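Local coordinates for peptidoglycan D,D-transpeptidase FtsI (Yersinia pestis, PDB 6SYN), which probably cross-links peptidoglycan during cell division as a class B penicillin-binding protein, through a transpeptidase domain that binds penicillin-type antibiotics, at residues 120-128 with 133-141. Numbering follows the deposited sequence.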
ATOM      1  N   MET A 120      -0.913  -8.479  -8.040  1.00 12.77           N
ATOM      2  CA  MET A 120      -0.439  -9.028  -6.736  1.00 12.95           C
ATOM      3  C   MET A 120       1.085  -8.876  -6.617  1.00 12.94           C
ATOM      4  O   MET A 120       1.616  -9.230  -5.552  1.00 12.84           O
ATOM      5  CB  MET A 120      -0.758 -10.521  -6.586  1.00 13.18           C
ATOM      6  CG  MET A 120      -2.235 -10.894  -6.632  1.00 13.58           C
ATOM      7  SD  MET A 120      -3.179 -10.691  -5.086  1.00 14.17           S
ATOM      8  CE  MET A 120      -1.939 -11.014  -3.833  1.00 14.28           C
ATOM      9  N   ALA A 121       1.768  -8.403  -7.667  1.00 13.08           N
ATOM     10  CA  ALA A 121       3.237  -8.537  -7.836  1.00 13.12           C
ATOM     11  C   ALA A 121       3.956  -8.223  -6.518  1.00 13.19           C
ATOM     12  O   ALA A 121       4.793  -9.031  -6.092  1.00 13.19           O
ATOM     13  CB  ALA A 121       3.724  -7.649  -8.953  1.00 13.06           C
ATOM     14  N   HIS A 122       3.631  -7.094  -5.891  1.00 13.42           N
ATOM     15  CA  HIS A 122       4.329  -6.577  -4.686  1.00 13.62           C
ATOM     16  C   HIS A 122       4.108  -7.520  -3.493  1.00 13.44           C
ATOM     17  O   HIS A 122       5.085  -7.756  -2.759  1.00 14.01           O
ATOM     18  CB  HIS A 122       3.908  -5.128  -4.422  1.00 14.02           C
ATOM     19  CG  HIS A 122       4.455  -4.179  -5.434  1.00 14.43           C
ATOM     20  ND1 HIS A 122       5.792  -3.809  -5.449  1.00 14.61           N
ATOM     21  CD2 HIS A 122       3.871  -3.546  -6.474  1.00 14.58           C
ATOM     22  CE1 HIS A 122       6.002  -2.977  -6.449  1.00 14.83           C
ATOM     23  NE2 HIS A 122       4.838  -2.802  -7.096  1.00 14.74           N
ATOM     24  N   ILE A 123       2.894  -8.058  -3.326  1.00 12.92           N
ATOM     25  CA  ILE A 123       2.515  -8.990  -2.215  1.00 12.70           C
ATOM     26  C   ILE A 123       3.259 -10.323  -2.381  1.00 12.30           C
ATOM     27  O   ILE A 123       3.869 -10.792  -1.411  1.00 12.06           O
ATOM     28  CB  ILE A 123       0.992  -9.232  -2.185  1.00 12.70           C
ATOM     29  CG1 ILE A 123       0.211  -7.925  -2.029  1.00 12.80           C
ATOM     30  CG2 ILE A 123       0.634 -10.252  -1.109  1.00 12.72           C
ATOM     31  CD1 ILE A 123      -1.242  -8.102  -1.644  1.00 12.87           C
ATOM     32  N   ILE A 124       3.151 -10.926  -3.564  1.00 12.04           N
ATOM     33  CA  ILE A 124       3.667 -12.289  -3.875  1.00 11.95           C
ATOM     34  C   ILE A 124       5.184 -12.202  -4.035  1.00 12.00           C
ATOM     35  O   ILE A 124       5.895 -12.955  -3.351  1.00 12.03           O
ATOM     36  CB  ILE A 124       3.003 -12.858  -5.145  1.00 11.74           C
ATOM     37  CG1 ILE A 124       1.473 -12.812  -5.074  1.00 11.68           C
ATOM     38  CG2 ILE A 124       3.514 -14.262  -5.426  1.00 11.79           C
ATOM     39  CD1 ILE A 124       0.860 -13.722  -4.033  1.00 11.61           C
ATOM     40  N   GLY A 125       5.638 -11.310  -4.916  1.00 12.14           N
ATOM     41  CA  GLY A 125       7.051 -11.172  -5.305  1.00 12.48           C
ATOM     42  C   GLY A 125       7.418 -12.160  -6.394  1.00 12.67           C
ATOM     43  O   GLY A 125       6.509 -12.613  -7.110  1.00 12.87           O
ATOM     44  N   VAL A 126       8.704 -12.482  -6.517  1.00 13.04           N
ATOM     45  CA  VAL A 126       9.236 -13.403  -7.564  1.00 13.31           C
ATOM     46  C   VAL A 126      10.345 -14.268  -6.959  1.00 13.64           C
ATOM     47  O   VAL A 126      10.631 -14.117  -5.755  1.00 13.80           O
ATOM     48  CB  VAL A 126       9.733 -12.619  -8.791  1.00 13.21           C
ATOM     49  CG1 VAL A 126       8.578 -12.166  -9.663  1.00 13.12           C
ATOM     50  CG2 VAL A 126      10.594 -11.438  -8.384  1.00 13.29           C
ATOM     51  N   THR A 127      10.917 -15.151  -7.774  1.00 14.11           N
ATOM     52  CA  THR A 127      12.092 -15.991  -7.437  1.00 14.54           C
ATOM     53  C   THR A 127      13.285 -15.568  -8.292  1.00 15.22           C
ATOM     54  O   THR A 127      13.074 -14.969  -9.359  1.00 15.16           O
ATOM     55  CB  THR A 127      11.803 -17.475  -7.678  1.00 14.57           C
ATOM     56  OG1 THR A 127      11.600 -17.628  -9.083  1.00 14.28           O
ATOM     57  CG2 THR A 127      10.611 -17.975  -6.891  1.00 14.61           C
ATOM     58  N   ASN A 128      14.493 -15.891  -7.829  1.00 16.21           N
ATOM     59  CA  ASN A 128      15.750 -15.699  -8.595  1.00 16.85           C
ATOM     60  C   ASN A 128      15.879 -16.836  -9.607  1.00 17.98           C
ATOM     61  O   ASN A 128      15.067 -17.777  -9.564  1.00 17.83           O
ATOM     62  CB  ASN A 128      16.984 -15.614  -7.690  1.00 16.50           C
ATOM     63  CG  ASN A 128      17.266 -16.874  -6.902  1.00 16.00           C
ATOM     64  OD1 ASN A 128      16.768 -17.948  -7.226  1.00 15.92           O
ATOM     65  ND2 ASN A 128      18.058 -16.749  -5.853  1.00 15.78           N
ATOM     66  N   GLY A 133      12.932 -17.605  -3.544  1.00 23.84           N
ATOM     67  CA  GLY A 133      12.199 -16.338  -3.369  1.00 22.91           C
ATOM     68  C   GLY A 133      13.145 -15.225  -2.952  1.00 22.42           C
ATOM     69  O   GLY A 133      13.959 -15.467  -2.038  1.00 22.40           O
ATOM     70  N   ILE A 134      13.070 -14.063  -3.612  1.00 21.80           N
ATOM     71  CA  ILE A 134      13.952 -12.885  -3.335  1.00 21.62           C
ATOM     72  C   ILE A 134      13.123 -11.664  -2.909  1.00 21.39           C
ATOM     73  O   ILE A 134      13.751 -10.656  -2.521  1.00 21.16           O
ATOM     74  CB  ILE A 134      14.854 -12.564  -4.545  1.00 21.79           C
ATOM     75  CG1 ILE A 134      14.050 -12.271  -5.818  1.00 22.03           C
ATOM     76  CG2 ILE A 134      15.865 -13.680  -4.757  1.00 21.77           C
ATOM     77  CD1 ILE A 134      14.798 -11.459  -6.855  1.00 21.92           C
ATOM     78  N   GLU A 135      11.785 -11.733  -2.956  1.00 20.87           N
ATOM     79  CA  GLU A 135      10.905 -10.583  -2.613  1.00 20.71           C
ATOM     80  C   GLU A 135       9.500 -11.073  -2.229  1.00 19.52           C
ATOM     81  O   GLU A 135       9.073 -12.149  -2.700  1.00 18.66           O
ATOM     82  CB  GLU A 135      10.889  -9.584  -3.777  1.00 21.65           C
ATOM     83  CG  GLU A 135       9.965  -8.388  -3.579  1.00 22.66           C
ATOM     84  CD  GLU A 135      10.362  -7.402  -2.488  1.00 23.50           C
ATOM     85  OE1 GLU A 135      11.465  -6.819  -2.592  1.00 24.26           O
ATOM     86  OE2 GLU A 135       9.560  -7.205  -1.542  1.00 23.79           O
ATOM     87  N   GLY A 136       8.834 -10.293  -1.370  1.00 18.59           N
ATOM     88  CA  GLY A 136       7.446 -10.488  -0.917  1.00 17.95           C
ATOM     89  C   GLY A 136       7.239 -11.821  -0.224  1.00 17.35           C
ATOM     90  O   GLY A 136       8.187 -12.350   0.391  1.00 17.03           O
ATOM     91  N   VAL A 137       6.015 -12.335  -0.323  1.00 16.91           N
ATOM     92  CA  VAL A 137       5.585 -13.639   0.256  1.00 16.61           C
ATOM     93  C   VAL A 137       6.510 -14.744  -0.266  1.00 16.52           C
ATOM     94  O   VAL A 137       6.914 -15.600   0.542  1.00 16.68           O
ATOM     95  CB  VAL A 137       4.100 -13.904  -0.057  1.00 16.16           C
ATOM     96  CG1 VAL A 137       3.819 -15.370  -0.331  1.00 16.12           C
ATOM     97  CG2 VAL A 137       3.208 -13.377   1.056  1.00 15.99           C
ATOM     98  N   GLU A 138       6.834 -14.713  -1.561  1.00 16.40           N
ATOM     99  CA  GLU A 138       7.695 -15.724  -2.234  1.00 16.24           C
ATOM    100  C   GLU A 138       8.994 -15.878  -1.425  1.00 16.19           C
ATOM    101  O   GLU A 138       9.360 -17.029  -1.121  1.00 15.67           O
ATOM    102  CB  GLU A 138       7.917 -15.333  -3.698  1.00 16.09           C
ATOM    103  CG  GLU A 138       8.268 -16.498  -4.605  1.00 16.09           C
ATOM    104  CD  GLU A 138       7.116 -17.411  -4.993  1.00 16.00           C
ATOM    105  OE1 GLU A 138       6.823 -18.336  -4.218  1.00 16.24           O
ATOM    106  OE2 GLU A 138       6.531 -17.210  -6.074  1.00 15.78           O
ATOM    107  N   LYS A 139       9.639 -14.771  -1.041  1.00 16.52           N
ATOM    108  CA  LYS A 139      10.811 -14.802  -0.122  1.00 17.14           C
ATOM    109  C   LYS A 139      10.331 -15.154   1.291  1.00 17.17           C
ATOM    110  O   LYS A 139      10.820 -16.153   1.849  1.00 17.11           O
ATOM    111  CB  LYS A 139      11.572 -13.472  -0.073  1.00 17.47           C
ATOM    112  CG  LYS A 139      12.462 -13.322   1.157  1.00 18.03           C
ATOM    113  CD  LYS A 139      13.800 -12.646   0.926  1.00 18.67           C
ATOM    114  CE  LYS A 139      14.924 -13.328   1.684  1.00 18.96           C
ATOM    115  NZ  LYS A 139      16.200 -12.579   1.582  1.00 19.13           N
ATOM    116  N   SER A 140       9.413 -14.348   1.830  1.00 17.29           N
ATOM    117  CA  SER A 140       8.944 -14.352   3.244  1.00 17.36           C
ATOM    118  C   SER A 140       8.608 -15.771   3.729  1.00 17.11           C
ATOM    119  O   SER A 140       8.844 -16.053   4.916  1.00 16.96           O
ATOM    120  CB  SER A 140       7.760 -13.432   3.390  1.00 17.57           C
ATOM    121  OG  SER A 140       7.364 -13.317   4.745  1.00 18.17           O
ATOM    122  N   PHE A 141       8.060 -16.616   2.853  1.00 17.18           N
ATOM    123  CA  PHE A 141       7.650 -18.013   3.156  1.00 17.78           C
ATOM    124  C   PHE A 141       8.461 -19.009   2.312  1.00 18.58           C
ATOM    125  O   PHE A 141       7.960 -20.133   2.090  1.00 18.58           O
ATOM    126  CB  PHE A 141       6.152 -18.188   2.886  1.00 17.49           C
ATOM    127  CG  PHE A 141       5.243 -17.600   3.932  1.00 17.23           C
ATOM    128  CD1 PHE A 141       4.867 -18.344   5.039  1.00 17.17           C
ATOM    129  CD2 PHE A 141       4.757 -16.309   3.809  1.00 17.22           C
ATOM    130  CE1 PHE A 141       4.024 -17.810   6.002  1.00 16.91           C
ATOM    131  CE2 PHE A 141       3.921 -15.773   4.777  1.00 17.13           C
ATOM    132  CZ  PHE A 141       3.556 -16.523   5.871  1.00 16.82           C
TER
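E138 lays its side chain along the backbone from I124 to T127, starting with CB against I124 O and V126 O. CG stands anti to the backbone N (chi1 -156°), which carries it on to V126 O and to T127 CG2, 3.6 Å away; CD keeps to the flank of that same methyl. A bend at chi2 then delivers the carboxylate to R16 through OE1 and to R112 and Y114 through OE2.

At the root of this side chain, the last carbonyls of helix 121-124 face the first amides of helix 136-140. V137 N donates to I123 O at 2.9 Å, in the carbonyl plane, and E138 N to I124 O at 2.7 Å with a C=O...N angle of 165°. Just past the first helix, where G125 turns to positive phi, its CA lies 3.4 Å from E135 O in a C-H...O contact. Further along, I134 N bonds V126 O at 3.2 Å, beside the single bridge T127-G133, and I134 CG2 rests on N128 CB at 3.7 Å.

Carbonyls at the C-terminal end of one helix thus receive amides from the first turn of the next, while two arginines, R16 and R112 of strand 104-113, probably keep the buried E138 ionised and tie the second helix into the N-terminal region.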